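Local coordinates for protein Rv1364c/MT1410 (Mycobacterium tuberculosis, PDB 3KE6) that combines a manganese-binding PP2C-like domain, probably a phosphatase, with a likely anti-sigma-factor kinase domain, and is thought to act in sigma-factor regulation, at residues Pro144-Val156 against Thr202-Ser214. Residues are numbered along the deposited sequence; the frame is centred on the assembly and turned at random.
Sequences PLLVTADASARYV and TAEFADLAASIAS
Leu145 sends CD1 over the centre of one face of the Phe205 ring, a CH-pi contact with 3.7 Å from the methyl to the ring centroid. With CG anti to the backbone N (chi1 -160°), the side chain extends toward the helix, and CD1 reaches both the ring and Ala209 CB. Val147 straddles the next turn of the helix: CG2 meets Ala209 CB at 3.7 Å, and CG1 meets Ala213 CB at 3.8 Å. The turn and the second strand add alanines. Ala151 lies against Ala213, and Ala153 CB packs on Ala210 CB at 4.1 Å. The Phe205 ring also meets Tyr186 edge-to-face and touches Thr235 of helix 227-241; its side chain is about 14 Å from a bound manganese ion. The polar edge is Tyr155. Its OH donates to Thr202 O at 2.7 Å, tilted 30° from the carbonyl plane, and this oxygen lies at the ring edge, in the ring plane. CE1 touches Thr202 CG2 and Ala206 CB. The axes of strand 153-155 and helix segment 202-212 approach to 7.5 Å, consistent with the small alanines between them. Cohesion is mainly apolar, and the Tyr155 hydroxyl ties the end of strand 153-155 to Thr202 O, which also accepts from Ala206 N.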
ATOM      1  N   PRO A 144       3.739  10.313 -13.855  1.00 52.70           N
ATOM      2  CA  PRO A 144       3.160  10.641 -12.555  1.00 52.57           C
ATOM      3  C   PRO A 144       2.972  12.118 -12.281  1.00 52.72           C
ATOM      4  O   PRO A 144       3.764  12.939 -12.730  1.00 52.11           O
ATOM      5  CB  PRO A 144       4.196  10.097 -11.583  1.00 52.64           C
ATOM      6  CG  PRO A 144       4.805   8.960 -12.301  1.00 52.43           C
ATOM      7  CD  PRO A 144       4.889   9.400 -13.709  1.00 52.87           C
ATOM      8  N   LEU A 145       1.915  12.436 -11.533  1.00 53.32           N
ATOM      9  CA  LEU A 145       1.700  13.778 -10.993  1.00 52.84           C
ATOM     10  C   LEU A 145       2.392  13.807  -9.650  1.00 52.75           C
ATOM     11  O   LEU A 145       2.314  12.833  -8.900  1.00 53.29           O
ATOM     12  CB  LEU A 145       0.200  14.049 -10.802  1.00 52.82           C
ATOM     13  CG  LEU A 145      -0.270  15.517 -10.696  1.00 54.27           C
ATOM     14  CD1 LEU A 145      -1.804  15.621 -10.611  1.00 52.97           C
ATOM     15  CD2 LEU A 145       0.374  16.221  -9.511  1.00 56.75           C
ATOM     16  N   LEU A 146       3.084  14.897  -9.347  1.00 52.66           N
ATOM     17  CA  LEU A 146       3.631  15.122  -8.000  1.00 52.71           C
ATOM     18  C   LEU A 146       2.873  16.276  -7.363  1.00 52.36           C
ATOM     19  O   LEU A 146       2.844  17.363  -7.899  1.00 51.90           O
ATOM     20  CB  LEU A 146       5.128  15.455  -8.070  1.00 52.76           C
ATOM     21  CG  LEU A 146       5.824  16.073  -6.846  1.00 52.38           C
ATOM     22  CD1 LEU A 146       6.392  15.011  -5.945  1.00 54.28           C
ATOM     23  CD2 LEU A 146       6.935  16.999  -7.276  1.00 53.23           C
ATOM     24  N   VAL A 147       2.239  16.015  -6.231  1.00 52.57           N
ATOM     25  CA  VAL A 147       1.636  17.059  -5.416  1.00 52.59           C
ATOM     26  C   VAL A 147       2.533  17.242  -4.208  1.00 52.83           C
ATOM     27  O   VAL A 147       2.723  16.293  -3.414  1.00 53.04           O
ATOM     28  CB  VAL A 147       0.229  16.670  -4.939  1.00 52.36           C
ATOM     29  CG1 VAL A 147      -0.369  17.795  -4.118  1.00 50.36           C
ATOM     30  CG2 VAL A 147      -0.657  16.312  -6.129  1.00 50.93           C
ATOM     31  N   THR A 148       3.112  18.430  -4.075  1.00 52.81           N
ATOM     32  CA  THR A 148       4.038  18.682  -2.986  1.00 53.43           C
ATOM     33  C   THR A 148       3.287  19.037  -1.715  1.00 54.10           C
ATOM     34  O   THR A 148       2.059  19.202  -1.730  1.00 54.19           O
ATOM     35  CB  THR A 148       4.989  19.827  -3.284  1.00 53.49           C
ATOM     36  OG1 THR A 148       4.231  21.040  -3.413  1.00 54.38           O
ATOM     37  CG2 THR A 148       5.811  19.549  -4.540  1.00 52.19           C
ATOM     38  N   ALA A 149       4.046  19.145  -0.620  1.00 54.68           N
ATOM     39  CA  ALA A 149       3.523  19.540   0.696  1.00 54.58           C
ATOM     40  C   ALA A 149       2.801  20.885   0.645  1.00 54.37           C
ATOM     41  O   ALA A 149       1.720  21.030   1.190  1.00 53.98           O
ATOM     42  CB  ALA A 149       4.649  19.585   1.722  1.00 54.57           C
ATOM     43  N   ASP A 150       3.373  21.865  -0.036  1.00 54.84           N
ATOM     44  CA  ASP A 150       2.691  23.161  -0.159  1.00 55.21           C
ATOM     45  C   ASP A 150       1.797  23.206  -1.401  1.00 55.02           C
ATOM     46  O   ASP A 150       1.718  24.227  -2.079  1.00 54.92           O
ATOM     47  CB  ASP A 150       3.697  24.314  -0.141  1.00 55.54           C
ATOM     48  CG  ASP A 150       4.686  24.206   1.020  1.00 58.74           C
ATOM     49  OD1 ASP A 150       4.296  23.728   2.117  1.00 61.67           O
ATOM     50  OD2 ASP A 150       5.858  24.597   0.834  1.00 65.77           O
ATOM     51  N   ALA A 151       1.150  22.073  -1.688  1.00 55.05           N
ATOM     52  CA  ALA A 151       0.023  21.994  -2.614  1.00 54.98           C
ATOM     53  C   ALA A 151       0.342  22.576  -3.993  1.00 55.10           C
ATOM     54  O   ALA A 151      -0.438  23.338  -4.576  1.00 55.04           O
ATOM     55  CB  ALA A 151      -1.209  22.669  -1.999  1.00 55.07           C
ATOM     56  N   SER A 152       1.516  22.224  -4.499  1.00 55.03           N
ATOM     57  CA  SER A 152       1.855  22.486  -5.881  1.00 54.70           C
ATOM     58  C   SER A 152       1.824  21.142  -6.577  1.00 54.68           C
ATOM     59  O   SER A 152       2.473  20.199  -6.134  1.00 54.41           O
ATOM     60  CB  SER A 152       3.242  23.099  -6.002  1.00 54.64           C
ATOM     61  OG  SER A 152       3.722  22.937  -7.326  1.00 55.41           O
ATOM     62  N   ALA A 153       1.042  21.049  -7.646  1.00 54.50           N
ATOM     63  CA  ALA A 153       1.055  19.873  -8.491  1.00 54.06           C
ATOM     64  C   ALA A 153       1.967  20.195  -9.657  1.00 53.69           C
ATOM     65  O   ALA A 153       2.213  21.354  -9.941  1.00 54.27           O
ATOM     66  CB  ALA A 153      -0.342  19.535  -8.967  1.00 53.75           C
ATOM     67  N   ARG A 154       2.505  19.166 -10.285  1.00 53.58           N
ATOM     68  CA  ARG A 154       3.237  19.283 -11.535  1.00 53.94           C
ATOM     69  C   ARG A 154       3.575  17.874 -11.929  1.00 53.49           C
ATOM     70  O   ARG A 154       3.794  17.027 -11.068  1.00 54.01           O
ATOM     71  CB  ARG A 154       4.526  20.100 -11.404  1.00 53.86           C
ATOM     72  CG  ARG A 154       5.667  19.389 -10.716  1.00 55.16           C
ATOM     73  CD  ARG A 154       6.777  20.346 -10.298  1.00 55.89           C
ATOM     74  NE  ARG A 154       7.869  19.605  -9.664  1.00 60.85           N
ATOM     75  CZ  ARG A 154       8.842  18.969 -10.324  1.00 64.53           C
ATOM     76  NH1 ARG A 154       8.901  18.985 -11.661  1.00 64.17           N
ATOM     77  NH2 ARG A 154       9.775  18.313  -9.640  1.00 63.52           N
ATOM     78  N   TYR A 155       3.610  17.618 -13.221  1.00 52.85           N
ATOM     79  CA  TYR A 155       3.974  16.314 -13.709  1.00 52.55           C
ATOM     80  C   TYR A 155       5.472  16.147 -13.616  1.00 52.38           C
ATOM     81  O   TYR A 155       6.223  17.075 -13.882  1.00 52.66           O
ATOM     82  CB  TYR A 155       3.481  16.140 -15.153  1.00 52.69           C
ATOM     83  CG  TYR A 155       1.980  16.035 -15.195  1.00 52.95           C
ATOM     84  CD1 TYR A 155       1.188  17.126 -15.540  1.00 50.49           C
ATOM     85  CD2 TYR A 155       1.345  14.843 -14.823  1.00 52.89           C
ATOM     86  CE1 TYR A 155      -0.196  17.026 -15.543  1.00 52.27           C
ATOM     87  CE2 TYR A 155      -0.027  14.732 -14.826  1.00 52.22           C
ATOM     88  CZ  TYR A 155      -0.797  15.819 -15.179  1.00 54.28           C
ATOM     89  OH  TYR A 155      -2.166  15.682 -15.168  1.00 54.98           O
ATOM     90  N   VAL A 156       5.902  14.963 -13.206  1.00 52.41           N
ATOM     91  CA  VAL A 156       7.306  14.588 -13.293  1.00 52.34           C
ATOM     92  C   VAL A 156       7.609  14.376 -14.760  1.00 52.38           C
ATOM     93  O   VAL A 156       6.694  14.153 -15.545  1.00 52.68           O
ATOM     94  CB  VAL A 156       7.619  13.300 -12.494  1.00 52.24           C
ATOM     95  CG1 VAL A 156       7.441  13.533 -11.001  1.00 50.43           C
ATOM     96  CG2 VAL A 156       6.753  12.160 -12.954  1.00 53.17           C
ATOM     97  N   THR A 202      -5.349  16.864 -18.956  1.00 57.01           N
ATOM     98  CA  THR A 202      -4.101  16.787 -18.186  1.00 57.07           C
ATOM     99  C   THR A 202      -3.999  17.935 -17.176  1.00 56.97           C
ATOM    100  O   THR A 202      -3.786  17.701 -15.995  1.00 56.97           O
ATOM    101  CB  THR A 202      -2.837  16.760 -19.120  1.00 57.22           C
ATOM    102  OG1 THR A 202      -2.162  15.504 -18.972  1.00 58.40           O
ATOM    103  CG2 THR A 202      -1.850  17.891 -18.797  1.00 57.89           C
ATOM    104  N   ALA A 203      -4.174  19.170 -17.648  1.00 57.17           N
ATOM    105  CA  ALA A 203      -4.052  20.358 -16.788  1.00 56.90           C
ATOM    106  C   ALA A 203      -5.149  20.458 -15.715  1.00 56.90           C
ATOM    107  O   ALA A 203      -4.979  21.180 -14.734  1.00 57.39           O
ATOM    108  CB  ALA A 203      -4.024  21.621 -17.628  1.00 56.41           C
ATOM    109  N   GLU A 204      -6.261  19.744 -15.897  1.00 56.48           N
ATOM    110  CA  GLU A 204      -7.372  19.794 -14.949  1.00 56.12           C
ATOM    111  C   GLU A 204      -7.106  18.860 -13.778  1.00 55.64           C
ATOM    112  O   GLU A 204      -7.390  19.180 -12.620  1.00 55.97           O
ATOM    113  CB  GLU A 204      -8.684  19.408 -15.636  1.00 56.13           C
ATOM    114  CG  GLU A 204      -9.921  19.751 -14.805  1.00 56.96           C
ATOM    115  CD  GLU A 204     -11.221  19.251 -15.420  1.00 57.93           C
ATOM    116  OE1 GLU A 204     -11.340  19.262 -16.680  1.00 60.14           O
ATOM    117  OE2 GLU A 204     -12.121  18.861 -14.629  1.00 60.63           O
ATOM    118  N   PHE A 205      -6.580  17.687 -14.100  1.00 54.63           N
ATOM    119  CA  PHE A 205      -6.138  16.727 -13.113  1.00 54.11           C
ATOM    120  C   PHE A 205      -5.110  17.394 -12.189  1.00 53.53           C
ATOM    121  O   PHE A 205      -5.275  17.379 -10.974  1.00 53.38           O
ATOM    122  CB  PHE A 205      -5.589  15.489 -13.854  1.00 53.81           C
ATOM    123  CG  PHE A 205      -4.955  14.439 -12.974  1.00 53.84           C
ATOM    124  CD1 PHE A 205      -5.327  14.268 -11.641  1.00 53.75           C
ATOM    125  CD2 PHE A 205      -3.994  13.592 -13.508  1.00 50.77           C
ATOM    126  CE1 PHE A 205      -4.722  13.290 -10.851  1.00 53.52           C
ATOM    127  CE2 PHE A 205      -3.390  12.606 -12.736  1.00 52.00           C
ATOM    128  CZ  PHE A 205      -3.754  12.451 -11.410  1.00 53.50           C
ATOM    129  N   ALA A 206      -4.079  18.009 -12.760  1.00 53.24           N
ATOM    130  CA  ALA A 206      -3.052  18.708 -11.966  1.00 53.30           C
ATOM    131  C   ALA A 206      -3.635  19.788 -11.046  1.00 53.12           C
ATOM    132  O   ALA A 206      -3.379  19.776  -9.849  1.00 53.12           O
ATOM    133  CB  ALA A 206      -1.988  19.317 -12.880  1.00 53.22           C
ATOM    134  N   ASP A 207      -4.417  20.709 -11.610  1.00 52.93           N
ATOM    135  CA  ASP A 207      -4.996  21.827 -10.842  1.00 52.88           C
ATOM    136  C   ASP A 207      -5.892  21.351  -9.709  1.00 52.37           C
ATOM    137  O   ASP A 207      -5.892  21.937  -8.635  1.00 52.41           O
ATOM    138  CB  ASP A 207      -5.811  22.781 -11.750  1.00 52.62           C
ATOM    139  CG  ASP A 207      -4.942  23.553 -12.737  1.00 53.41           C
ATOM    140  OD1 ASP A 207      -3.790  23.130 -12.978  1.00 53.54           O
ATOM    141  OD2 ASP A 207      -5.418  24.579 -13.290  1.00 56.07           O
ATOM    142  N   LEU A 208      -6.668  20.306  -9.973  1.00 52.22           N
ATOM    143  CA  LEU A 208      -7.623  19.769  -9.006  1.00 52.30           C
ATOM    144  C   LEU A 208      -6.897  19.093  -7.848  1.00 51.99           C
ATOM    145  O   LEU A 208      -7.239  19.291  -6.686  1.00 51.92           O
ATOM    146  CB  LEU A 208      -8.555  18.773  -9.700  1.00 52.34           C
ATOM    147  CG  LEU A 208      -9.805  18.267  -8.977  1.00 52.46           C
ATOM    148  CD1 LEU A 208     -10.595  19.403  -8.320  1.00 52.42           C
ATOM    149  CD2 LEU A 208     -10.678  17.504  -9.986  1.00 52.90           C
ATOM    150  N   ALA A 209      -5.887  18.297  -8.179  1.00 51.78           N
ATOM    151  CA  ALA A 209      -5.020  17.716  -7.174  1.00 51.85           C
ATOM    152  C   ALA A 209      -4.434  18.818  -6.286  1.00 51.74           C
ATOM    153  O   ALA A 209      -4.354  18.665  -5.065  1.00 51.70           O
ATOM    154  CB  ALA A 209      -3.915  16.895  -7.829  1.00 51.79           C
ATOM    155  N   ALA A 210      -4.052  19.938  -6.896  1.00 51.56           N
ATOM    156  CA  ALA A 210      -3.520  21.072  -6.145  1.00 51.44           C
ATOM    157  C   ALA A 210      -4.606  21.644  -5.262  1.00 51.10           C
ATOM    158  O   ALA A 210      -4.386  21.892  -4.086  1.00 50.77           O
ATOM    159  CB  ALA A 210      -2.977  22.129  -7.083  1.00 51.06           C
ATOM    160  N   SER A 211      -5.788  21.810  -5.837  1.00 51.53           N
ATOM    161  CA  SER A 211      -6.918  22.412  -5.145  1.00 52.12           C
ATOM    162  C   SER A 211      -7.310  21.606  -3.903  1.00 52.31           C
ATOM    163  O   SER A 211      -7.389  22.141  -2.796  1.00 52.12           O
ATOM    164  CB  SER A 211      -8.103  22.526  -6.108  1.00 51.92           C
ATOM    165  OG  SER A 211      -9.253  23.023  -5.451  1.00 52.95           O
ATOM    166  N   ILE A 212      -7.540  20.312  -4.097  1.00 53.00           N
ATOM    167  CA  ILE A 212      -7.932  19.420  -3.004  1.00 53.14           C
ATOM    168  C   ILE A 212      -6.900  19.422  -1.883  1.00 53.50           C
ATOM    169  O   ILE A 212      -7.264  19.400  -0.715  1.00 53.73           O
ATOM    170  CB  ILE A 212      -8.160  17.977  -3.495  1.00 53.04           C
ATOM    171  CG1 ILE A 212      -9.453  17.900  -4.310  1.00 52.52           C
ATOM    172  CG2 ILE A 212      -8.238  17.021  -2.313  1.00 52.98           C
ATOM    173  CD1 ILE A 212      -9.531  16.705  -5.221  1.00 52.89           C
ATOM    174  N   ALA A 213      -5.621  19.496  -2.242  1.00 53.72           N
ATOM    175  CA  ALA A 213      -4.544  19.492  -1.250  1.00 53.89           C
ATOM    176  C   ALA A 213      -4.396  20.785  -0.395  1.00 54.13           C
ATOM    177  O   ALA A 213      -3.453  20.899   0.379  1.00 54.28           O
ATOM    178  CB  ALA A 213      -3.218  19.143  -1.927  1.00 53.72           C
ATOM    179  N   SER A 214      -5.303  21.747  -0.510  1.00 54.10           N
ATOM    180  CA  SER A 214      -5.291  22.873   0.421  1.00 54.36           C
ATOM    181  C   SER A 214      -6.697  23.178   0.928  1.00 54.73           C
ATOM    182  O   SER A 214      -7.180  22.501   1.838  1.00 54.85           O
ATOM    183  CB  SER A 214      -4.649  24.107  -0.221  1.00 54.57           C
ATOM    184  OG  SER A 214      -5.018  24.249  -1.580  1.00 53.65           O
TER